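Local coordinates for petrobactin-binding protein YclQ (Bacillus subtilis subsp. subtilis str. 168, PDB 3GFV), which binds iron-free and ferric petrobactin and the precursor 3,4-dihydroxybenzoic acid, serving the YclNOPQ ABC transporter in uptake of the ferric siderophore, at residues L170-I184 / Y222-R236. Sequence-based numbering, arbitrary orientation.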
ATOM      1  N   LEU A 170       4.311 -12.420  21.645  1.00 25.31           N
ATOM      2  CA  LEU A 170       2.983 -12.334  22.227  1.00 23.62           C
ATOM      3  C   LEU A 170       2.319 -13.677  22.357  1.00 24.23           C
ATOM      4  O   LEU A 170       1.517 -13.877  23.274  1.00 31.18           O
ATOM      5  CB  LEU A 170       2.105 -11.446  21.338  1.00 24.66           C
ATOM      6  CG  LEU A 170       2.346  -9.948  21.483  1.00 25.15           C
ATOM      7  CD1 LEU A 170       1.556  -9.211  20.406  1.00 28.01           C
ATOM      8  CD2 LEU A 170       1.919  -9.469  22.863  1.00 31.23           C
ATOM      9  N   ASN A 171       2.622 -14.595  21.437  1.00 28.74           N
ATOM     10  CA  ASN A 171       1.893 -15.865  21.386  1.00 35.58           C
ATOM     11  C   ASN A 171       0.410 -15.604  21.252  1.00 26.57           C
ATOM     12  O   ASN A 171      -0.434 -16.169  21.969  1.00 28.59           O
ATOM     13  CB  ASN A 171       2.159 -16.713  22.621  1.00 38.24           C
ATOM     14  CG  ASN A 171       3.544 -17.290  22.615  1.00 44.95           C
ATOM     15  OD1 ASN A 171       3.973 -17.874  21.615  1.00 51.44           O
ATOM     16  ND2 ASN A 171       4.265 -17.121  23.719  1.00 43.52           N
ATOM     17  N   LYS A 172       0.102 -14.691  20.349  1.00 23.77           N
ATOM     18  CA  LYS A 172      -1.290 -14.326  20.100  1.00 20.75           C
ATOM     19  C   LYS A 172      -1.460 -14.267  18.588  1.00 24.36           C
ATOM     20  O   LYS A 172      -0.469 -14.144  17.856  1.00 28.64           O
ATOM     21  CB  LYS A 172      -1.577 -12.939  20.669  1.00 22.10           C
ATOM     22  CG  LYS A 172      -1.435 -12.841  22.186  1.00 25.99           C
ATOM     23  CD  LYS A 172      -2.539 -13.634  22.886  1.00 30.12           C
ATOM     24  CE  LYS A 172      -2.368 -13.575  24.397  1.00 41.56           C
ATOM     25  NZ  LYS A 172      -3.454 -14.330  25.098  1.00 45.12           N
ATOM     26  N   ASN A 173      -2.702 -14.308  18.106  1.00 19.14           N
ATOM     27  CA  ASN A 173      -2.906 -14.274  16.661  1.00 18.42           C
ATOM     28  C   ASN A 173      -3.667 -13.024  16.224  1.00 17.50           C
ATOM     29  O   ASN A 173      -4.085 -12.216  17.057  1.00 18.09           O
ATOM     30  CB  ASN A 173      -3.603 -15.545  16.163  1.00 22.74           C
ATOM     31  CG  ASN A 173      -4.981 -15.726  16.777  1.00 23.30           C
ATOM     32  OD1 ASN A 173      -5.676 -14.748  17.047  1.00 23.60           O
ATOM     33  ND2 ASN A 173      -5.389 -16.981  16.978  1.00 23.02           N
ATOM     34  N   GLY A 174      -3.809 -12.860  14.913  1.00 20.29           N
ATOM     35  CA  GLY A 174      -4.467 -11.676  14.376  1.00 19.03           C
ATOM     36  C   GLY A 174      -5.329 -12.016  13.178  1.00 16.88           C
ATOM     37  O   GLY A 174      -5.024 -12.932  12.395  1.00 21.77           O
ATOM     38  N   LEU A 175      -6.416 -11.265  13.036  1.00 15.60           N
ATOM     39  CA  LEU A 175      -7.258 -11.346  11.849  1.00 17.22           C
ATOM     40  C   LEU A 175      -7.314  -9.962  11.203  1.00 17.53           C
ATOM     41  O   LEU A 175      -7.481  -8.966  11.900  1.00 17.39           O
ATOM     42  CB  LEU A 175      -8.670 -11.798  12.236  1.00 18.04           C
ATOM     43  CG  LEU A 175      -9.724 -11.775  11.124  1.00 19.12           C
ATOM     44  CD1 LEU A 175      -9.389 -12.815  10.043  1.00 18.03           C
ATOM     45  CD2 LEU A 175     -11.168 -11.999  11.696  1.00 18.71           C
ATOM     46  N   VAL A 176      -7.181  -9.910   9.879  1.00 16.63           N
ATOM     47  CA  VAL A 176      -7.280  -8.644   9.142  1.00 15.33           C
ATOM     48  C   VAL A 176      -8.586  -8.592   8.364  1.00 17.90           C
ATOM     49  O   VAL A 176      -8.875  -9.489   7.562  1.00 19.44           O
ATOM     50  CB  VAL A 176      -6.109  -8.506   8.137  1.00 17.44           C
ATOM     51  CG1 VAL A 176      -6.164  -7.141   7.430  1.00 19.47           C
ATOM     52  CG2 VAL A 176      -4.762  -8.672   8.862  1.00 19.32           C
ATOM     53  N   ILE A 177      -9.369  -7.541   8.586  1.00 17.40           N
ATOM     54  CA  ILE A 177     -10.657  -7.397   7.873  1.00 16.54           C
ATOM     55  C   ILE A 177     -10.777  -6.025   7.256  1.00 20.61           C
ATOM     56  O   ILE A 177     -10.208  -5.061   7.754  1.00 19.94           O
ATOM     57  CB  ILE A 177     -11.896  -7.625   8.749  1.00 19.20           C
ATOM     58  CG1 ILE A 177     -11.926  -6.661   9.952  1.00 21.23           C
ATOM     59  CG2 ILE A 177     -11.999  -9.116   9.171  1.00 20.98           C
ATOM     60  CD1 ILE A 177     -13.204  -6.686  10.747  1.00 24.51           C
HETATM   61  N   MSE A 178     -11.561  -5.942   6.184  1.00 22.13           N
HETATM   62  CA  MSE A 178     -11.919  -4.652   5.617  1.00 19.45           C
HETATM   63  C   MSE A 178     -13.437  -4.527   5.644  1.00 22.47           C
HETATM   64  O   MSE A 178     -14.167  -5.481   5.296  1.00 25.95           O
HETATM   65  CB  MSE A 178     -11.356  -4.488   4.197  1.00 21.83           C
HETATM   66  CG  MSE A 178     -11.740  -3.168   3.570  1.00 25.04           C
HETATM   67 SE   MSE A 178     -10.810  -2.985   1.835  0.80 43.15          SE
HETATM   68  CE  MSE A 178     -11.940  -4.182   0.871  1.00 26.06           C
ATOM     69  N   ALA A 179     -13.907  -3.385   6.126  1.00 20.66           N
ATOM     70  CA  ALA A 179     -15.334  -3.072   6.157  1.00 23.65           C
ATOM     71  C   ALA A 179     -15.691  -2.190   4.971  1.00 25.76           C
ATOM     72  O   ALA A 179     -14.961  -1.274   4.637  1.00 25.34           O
ATOM     73  CB  ALA A 179     -15.688  -2.365   7.448  1.00 24.80           C
ATOM     74  N   ASN A 180     -16.839  -2.458   4.353  1.00 22.84           N
ATOM     75  CA  ASN A 180     -17.225  -1.706   3.182  1.00 25.30           C
ATOM     76  C   ASN A 180     -18.730  -1.635   3.158  1.00 27.76           C
ATOM     77  O   ASN A 180     -19.410  -2.600   2.780  1.00 28.48           O
ATOM     78  CB  ASN A 180     -16.675  -2.354   1.918  1.00 26.81           C
ATOM     79  CG  ASN A 180     -17.009  -1.566   0.671  1.00 37.99           C
ATOM     80  OD1 ASN A 180     -16.805  -0.352   0.614  1.00 35.90           O
ATOM     81  ND2 ASN A 180     -17.521  -2.256  -0.340  1.00 44.82           N
ATOM     82  N   ASP A 181     -19.250  -0.510   3.640  1.00 28.99           N
ATOM     83  CA  ASP A 181     -20.681  -0.306   3.702  1.00 31.66           C
ATOM     84  C   ASP A 181     -21.310  -1.467   4.460  1.00 34.20           C
ATOM     85  O   ASP A 181     -22.330  -2.024   4.042  1.00 39.03           O
ATOM     86  CB  ASP A 181     -21.246  -0.224   2.295  1.00 36.26           C
ATOM     87  CG  ASP A 181     -22.655   0.348   2.267  1.00 52.45           C
ATOM     88  OD1 ASP A 181     -23.112   0.867   3.315  1.00 54.96           O
ATOM     89  OD2 ASP A 181     -23.299   0.278   1.193  1.00 53.03           O
ATOM     90  N   GLY A 182     -20.680  -1.844   5.565  1.00 33.40           N
ATOM     91  CA  GLY A 182     -21.233  -2.862   6.439  1.00 36.50           C
ATOM     92  C   GLY A 182     -20.844  -4.289   6.100  1.00 31.49           C
ATOM     93  O   GLY A 182     -20.974  -5.173   6.951  1.00 36.37           O
ATOM     94  N   LYS A 183     -20.406  -4.535   4.864  1.00 27.33           N
ATOM     95  CA  LYS A 183     -19.937  -5.869   4.487  1.00 24.95           C
ATOM     96  C   LYS A 183     -18.475  -6.040   4.926  1.00 25.42           C
ATOM     97  O   LYS A 183     -17.672  -5.106   4.846  1.00 27.48           O
ATOM     98  CB  LYS A 183     -20.044  -6.104   2.980  1.00 29.36           C
ATOM     99  CG  LYS A 183     -21.455  -6.459   2.465  1.00 43.72           C
ATOM    100  CD  LYS A 183     -22.547  -5.995   3.409  1.00 54.45           C
ATOM    101  CE  LYS A 183     -23.927  -6.078   2.759  1.00 66.03           C
ATOM    102  NZ  LYS A 183     -24.906  -5.190   3.453  1.00 71.18           N
ATOM    103  N   ILE A 184     -18.136  -7.237   5.377  1.00 22.97           N
ATOM    104  CA  ILE A 184     -16.776  -7.494   5.863  1.00 21.94           C
ATOM    105  C   ILE A 184     -16.073  -8.473   4.941  1.00 25.09           C
ATOM    106  O   ILE A 184     -16.686  -9.423   4.464  1.00 22.84           O
ATOM    107  CB  ILE A 184     -16.851  -8.171   7.245  1.00 28.69           C
ATOM    108  CG1 ILE A 184     -17.738  -7.372   8.190  1.00 42.08           C
ATOM    109  CG2 ILE A 184     -15.457  -8.354   7.829  1.00 34.83           C
ATOM    110  CD1 ILE A 184     -18.244  -8.198   9.370  1.00 45.37           C
ATOM    111  N   TYR A 222     -18.298 -15.320  11.509  1.00 25.28           N
ATOM    112  CA  TYR A 222     -16.941 -15.731  11.177  1.00 21.13           C
ATOM    113  C   TYR A 222     -15.918 -15.117  12.145  1.00 18.97           C
ATOM    114  O   TYR A 222     -14.982 -15.777  12.561  1.00 23.01           O
ATOM    115  CB  TYR A 222     -16.579 -15.303   9.748  1.00 22.54           C
ATOM    116  CG  TYR A 222     -15.132 -15.534   9.438  1.00 21.80           C
ATOM    117  CD1 TYR A 222     -14.679 -16.798   9.079  1.00 22.78           C
ATOM    118  CD2 TYR A 222     -14.193 -14.497   9.515  1.00 19.47           C
ATOM    119  CE1 TYR A 222     -13.332 -17.030   8.808  1.00 24.92           C
ATOM    120  CE2 TYR A 222     -12.858 -14.723   9.246  1.00 21.75           C
ATOM    121  CZ  TYR A 222     -12.427 -15.975   8.886  1.00 21.46           C
ATOM    122  OH  TYR A 222     -11.083 -16.178   8.630  1.00 25.21           O
ATOM    123  N   ILE A 223     -16.111 -13.854  12.504  1.00 18.34           N
ATOM    124  CA  ILE A 223     -15.197 -13.209  13.455  1.00 22.93           C
ATOM    125  C   ILE A 223     -15.270 -13.920  14.816  1.00 23.37           C
ATOM    126  O   ILE A 223     -14.251 -14.207  15.442  1.00 20.46           O
ATOM    127  CB  ILE A 223     -15.518 -11.719  13.590  1.00 23.48           C
ATOM    128  CG1 ILE A 223     -15.240 -11.011  12.257  1.00 23.88           C
ATOM    129  CG2 ILE A 223     -14.672 -11.074  14.680  1.00 23.26           C
ATOM    130  CD1 ILE A 223     -15.716  -9.579  12.238  1.00 26.38           C
ATOM    131  N   SER A 224     -16.487 -14.224  15.239  1.00 21.22           N
ATOM    132  CA  SER A 224     -16.736 -14.922  16.494  1.00 19.52           C
ATOM    133  C   SER A 224     -16.109 -16.310  16.465  1.00 23.62           C
ATOM    134  O   SER A 224     -15.423 -16.739  17.407  1.00 22.63           O
ATOM    135  CB  SER A 224     -18.248 -15.012  16.723  1.00 22.78           C
ATOM    136  OG  SER A 224     -18.540 -15.826  17.848  1.00 27.46           O
ATOM    137  N   LYS A 225     -16.330 -17.050  15.391  1.00 21.63           N
ATOM    138  CA  LYS A 225     -15.769 -18.397  15.392  1.00 29.49           C
ATOM    139  C   LYS A 225     -14.247 -18.409  15.293  1.00 23.49           C
ATOM    140  O   LYS A 225     -13.592 -19.321  15.777  1.00 26.84           O
ATOM    141  CB  LYS A 225     -16.424 -19.303  14.352  1.00 38.05           C
ATOM    142  CG  LYS A 225     -15.815 -19.294  13.008  1.00 35.81           C
ATOM    143  CD  LYS A 225     -16.149 -20.590  12.293  1.00 37.44           C
ATOM    144  CE  LYS A 225     -15.745 -20.532  10.838  1.00 49.97           C
ATOM    145  NZ  LYS A 225     -16.076 -21.797  10.117  1.00 57.41           N
ATOM    146  N   THR A 226     -13.682 -17.379  14.661  1.00 18.29           N
ATOM    147  CA  THR A 226     -12.237 -17.264  14.546  1.00 19.80           C
ATOM    148  C   THR A 226     -11.602 -16.805  15.852  1.00 20.34           C
ATOM    149  O   THR A 226     -10.494 -17.231  16.175  1.00 21.43           O
ATOM    150  CB  THR A 226     -11.894 -16.285  13.421  1.00 22.04           C
ATOM    151  OG1 THR A 226     -12.444 -16.803  12.204  1.00 22.91           O
ATOM    152  CG2 THR A 226     -10.376 -16.104  13.292  1.00 26.38           C
ATOM    153  N   ASN A 227     -12.328 -15.984  16.618  1.00 19.10           N
ATOM    154  CA  ASN A 227     -11.833 -15.463  17.900  1.00 20.45           C
ATOM    155  C   ASN A 227     -10.378 -14.934  17.888  1.00 19.31           C
ATOM    156  O   ASN A 227      -9.514 -15.365  18.664  1.00 18.79           O
ATOM    157  CB  ASN A 227     -12.010 -16.514  19.020  1.00 18.01           C
ATOM    158  CG  ASN A 227     -11.755 -15.932  20.405  1.00 24.78           C
ATOM    159  OD1 ASN A 227     -11.975 -14.745  20.622  1.00 24.35           O
ATOM    160  ND2 ASN A 227     -11.287 -16.777  21.357  1.00 23.64           N
ATOM    161  N   PRO A 228     -10.095 -13.958  17.024  1.00 20.34           N
ATOM    162  CA  PRO A 228      -8.721 -13.450  16.955  1.00 18.62           C
ATOM    163  C   PRO A 228      -8.346 -12.669  18.215  1.00 17.00           C
ATOM    164  O   PRO A 228      -9.191 -11.985  18.799  1.00 18.91           O
ATOM    165  CB  PRO A 228      -8.777 -12.470  15.770  1.00 18.15           C
ATOM    166  CG  PRO A 228     -10.236 -11.954  15.828  1.00 19.59           C
ATOM    167  CD  PRO A 228     -11.026 -13.223  16.150  1.00 19.28           C
ATOM    168  N   ASP A 229      -7.088 -12.756  18.625  1.00 20.21           N
ATOM    169  CA  ASP A 229      -6.590 -11.964  19.751  1.00 19.04           C
ATOM    170  C   ASP A 229      -6.430 -10.497  19.375  1.00 19.63           C
ATOM    171  O   ASP A 229      -6.655  -9.610  20.197  1.00 20.55           O
ATOM    172  CB  ASP A 229      -5.233 -12.522  20.189  1.00 22.42           C
ATOM    173  CG  ASP A 229      -5.327 -13.969  20.615  1.00 25.14           C
ATOM    174  OD1 ASP A 229      -6.255 -14.266  21.398  1.00 31.01           O
ATOM    175  OD2 ASP A 229      -4.517 -14.797  20.133  1.00 22.67           O
ATOM    176  N   TYR A 230      -6.010 -10.259  18.128  1.00 19.64           N
ATOM    177  CA  TYR A 230      -5.869  -8.910  17.566  1.00 19.61           C
ATOM    178  C   TYR A 230      -6.693  -8.793  16.301  1.00 18.92           C
ATOM    179  O   TYR A 230      -6.711  -9.705  15.480  1.00 18.90           O
ATOM    180  CB  TYR A 230      -4.392  -8.575  17.254  1.00 20.81           C
ATOM    181  CG  TYR A 230      -3.602  -8.407  18.514  1.00 19.86           C
ATOM    182  CD1 TYR A 230      -3.333  -7.133  19.032  1.00 17.24           C
ATOM    183  CD2 TYR A 230      -3.193  -9.525  19.241  1.00 24.61           C
ATOM    184  CE1 TYR A 230      -2.633  -6.986  20.224  1.00 25.09           C
ATOM    185  CE2 TYR A 230      -2.505  -9.383  20.437  1.00 26.77           C
ATOM    186  CZ  TYR A 230      -2.224  -8.116  20.919  1.00 30.98           C
ATOM    187  OH  TYR A 230      -1.543  -7.986  22.116  1.00 32.14           O
ATOM    188  N   LEU A 231      -7.390  -7.671  16.152  1.00 18.83           N
ATOM    189  CA  LEU A 231      -8.238  -7.467  14.983  1.00 15.62           C
ATOM    190  C   LEU A 231      -7.805  -6.186  14.264  1.00 19.05           C
ATOM    191  O   LEU A 231      -7.917  -5.090  14.808  1.00 19.35           O
ATOM    192  CB  LEU A 231      -9.712  -7.396  15.396  1.00 19.67           C
ATOM    193  CG  LEU A 231     -10.721  -7.193  14.248  1.00 21.45           C
ATOM    194  CD1 LEU A 231     -10.732  -8.373  13.296  1.00 20.36           C
ATOM    195  CD2 LEU A 231     -12.137  -6.988  14.835  1.00 21.22           C
ATOM    196  N   PHE A 232      -7.287  -6.353  13.054  1.00 16.10           N
ATOM    197  CA  PHE A 232      -6.816  -5.233  12.244  1.00 17.74           C
ATOM    198  C   PHE A 232      -7.923  -4.841  11.286  1.00 17.05           C
ATOM    199  O   PHE A 232      -8.386  -5.675  10.503  1.00 20.27           O
ATOM    200  CB  PHE A 232      -5.576  -5.657  11.465  1.00 20.46           C
ATOM    201  CG  PHE A 232      -4.404  -5.987  12.339  1.00 20.95           C
ATOM    202  CD1 PHE A 232      -3.497  -4.997  12.699  1.00 21.42           C
ATOM    203  CD2 PHE A 232      -4.219  -7.281  12.819  1.00 19.86           C
ATOM    204  CE1 PHE A 232      -2.386  -5.292  13.508  1.00 21.93           C
ATOM    205  CE2 PHE A 232      -3.113  -7.584  13.634  1.00 19.31           C
ATOM    206  CZ  PHE A 232      -2.219  -6.587  13.993  1.00 19.02           C
ATOM    207  N   VAL A 233      -8.359  -3.583  11.352  1.00 16.01           N
ATOM    208  CA  VAL A 233      -9.500  -3.155  10.540  1.00 15.33           C
ATOM    209  C   VAL A 233      -9.134  -2.045   9.562  1.00 18.21           C
ATOM    210  O   VAL A 233      -8.524  -1.034   9.953  1.00 22.29           O
ATOM    211  CB  VAL A 233     -10.625  -2.634  11.431  1.00 20.25           C
ATOM    212  CG1 VAL A 233     -11.822  -2.253  10.588  1.00 24.38           C
ATOM    213  CG2 VAL A 233     -11.020  -3.710  12.439  1.00 24.53           C
ATOM    214  N   ILE A 234      -9.548  -2.226   8.309  1.00 17.41           N
ATOM    215  CA  ILE A 234      -9.423  -1.188   7.273  1.00 15.77           C
ATOM    216  C   ILE A 234     -10.829  -0.882   6.825  1.00 19.93           C
ATOM    217  O   ILE A 234     -11.631  -1.796   6.645  1.00 22.56           O
ATOM    218  CB  ILE A 234      -8.591  -1.704   6.090  1.00 17.25           C
ATOM    219  CG1 ILE A 234      -7.145  -1.904   6.547  1.00 22.81           C
ATOM    220  CG2 ILE A 234      -8.606  -0.722   4.911  1.00 19.29           C
ATOM    221  CD1 ILE A 234      -6.415  -2.901   5.704  1.00 29.52           C
ATOM    222  N   ASP A 235     -11.147   0.396   6.672  1.00 17.19           N
ATOM    223  CA  ASP A 235     -12.486   0.769   6.231  1.00 22.28           C
ATOM    224  C   ASP A 235     -12.439   1.338   4.814  1.00 24.04           C
ATOM    225  O   ASP A 235     -11.961   2.459   4.599  1.00 23.25           O
ATOM    226  CB  ASP A 235     -13.083   1.790   7.178  1.00 17.82           C
ATOM    227  CG  ASP A 235     -14.586   1.930   6.982  1.00 23.55           C
ATOM    228  OD1 ASP A 235     -15.008   2.143   5.832  1.00 25.60           O
ATOM    229  OD2 ASP A 235     -15.325   1.755   7.959  1.00 27.96           O
ATOM    230  N   ARG A 236     -12.930   0.565   3.848  1.00 22.23           N
ATOM    231  CA  ARG A 236     -12.857   0.993   2.446  1.00 23.08           C
ATOM    232  C   ARG A 236     -13.680   2.260   2.227  1.00 24.69           C
ATOM    233  O   ARG A 236     -13.286   3.145   1.463  1.00 22.78           O
ATOM    234  CB  ARG A 236     -13.355  -0.109   1.512  1.00 27.39           C
ATOM    235  CG  ARG A 236     -13.304   0.274   0.028  1.00 27.26           C
ATOM    236  CD  ARG A 236     -13.828  -0.831  -0.869  1.00 34.59           C
ATOM    237  NE  ARG A 236     -13.825  -0.420  -2.275  1.00 37.40           N
ATOM    238  CZ  ARG A 236     -14.837   0.201  -2.876  1.00 41.29           C
ATOM    239  NH1 ARG A 236     -15.951   0.479  -2.204  1.00 37.95           N
ATOM    240  NH2 ARG A 236     -14.736   0.541  -4.161  1.00 37.62           N
TER
HETATM  241  O   HOH W   1      -6.145 -12.859  24.051  1.00 40.64           O
HETATM  242  O   HOH W   2      -5.460 -15.665  23.707  1.00 42.55           O
HETATM  243  O   HOH W   3      -8.064 -17.953  17.629  1.00 22.72           O
HETATM  244  O   HOH W   4     -17.538   1.424   5.110  1.00 23.19           O
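Leu170 sets its CD1 methyl 3.7 Å from Tyr230 OH, and Lys172 brings CB to the edge of the same ring while two waters link its NZ to Asp229 OD1. How two parallel strands begin in step is illustrated by Asn173. Its backbone N gives a hydrogen bond to the anti lone pair of Asp229 OD2 (2.8 Å), and its OD1 accepts from Asp229 N (2.9 Å), with amide and carboxylate planes only 17° apart. Turning CG between the backbone N and carbonyl carbon (chi1 61°) brings OD1 to the N-H of Asp229. From here 173-180 and 230-235 run as a parallel ladder, Leu175, Ile177 and Ala179 each donating to and accepting from the partner strand. On one face Leu175 lays CB against Pro228 CB (3.6 Å) and CD2 against Leu231 CD1 and Tyr222 CE2, beneath helix 220-226; Ile177 CD1 meets Ile223 and Leu231. On the other, SE of selenomethionine Met178 rests 3.9 Å from Arg236 CB. At the far end Asn180 OD1 accepts a hydrogen bond from Arg236 NH1 (3.1 Å), lying in the guanidinium plane while NH1 stands tilted from the Asn180 carbonyl plane; Arg236 NE is hydrogen-bonded to Tyr275 OH. Parallel strands with a helix laid antiparallel along one face typify the alpha/beta lobe of a periplasmic binding protein.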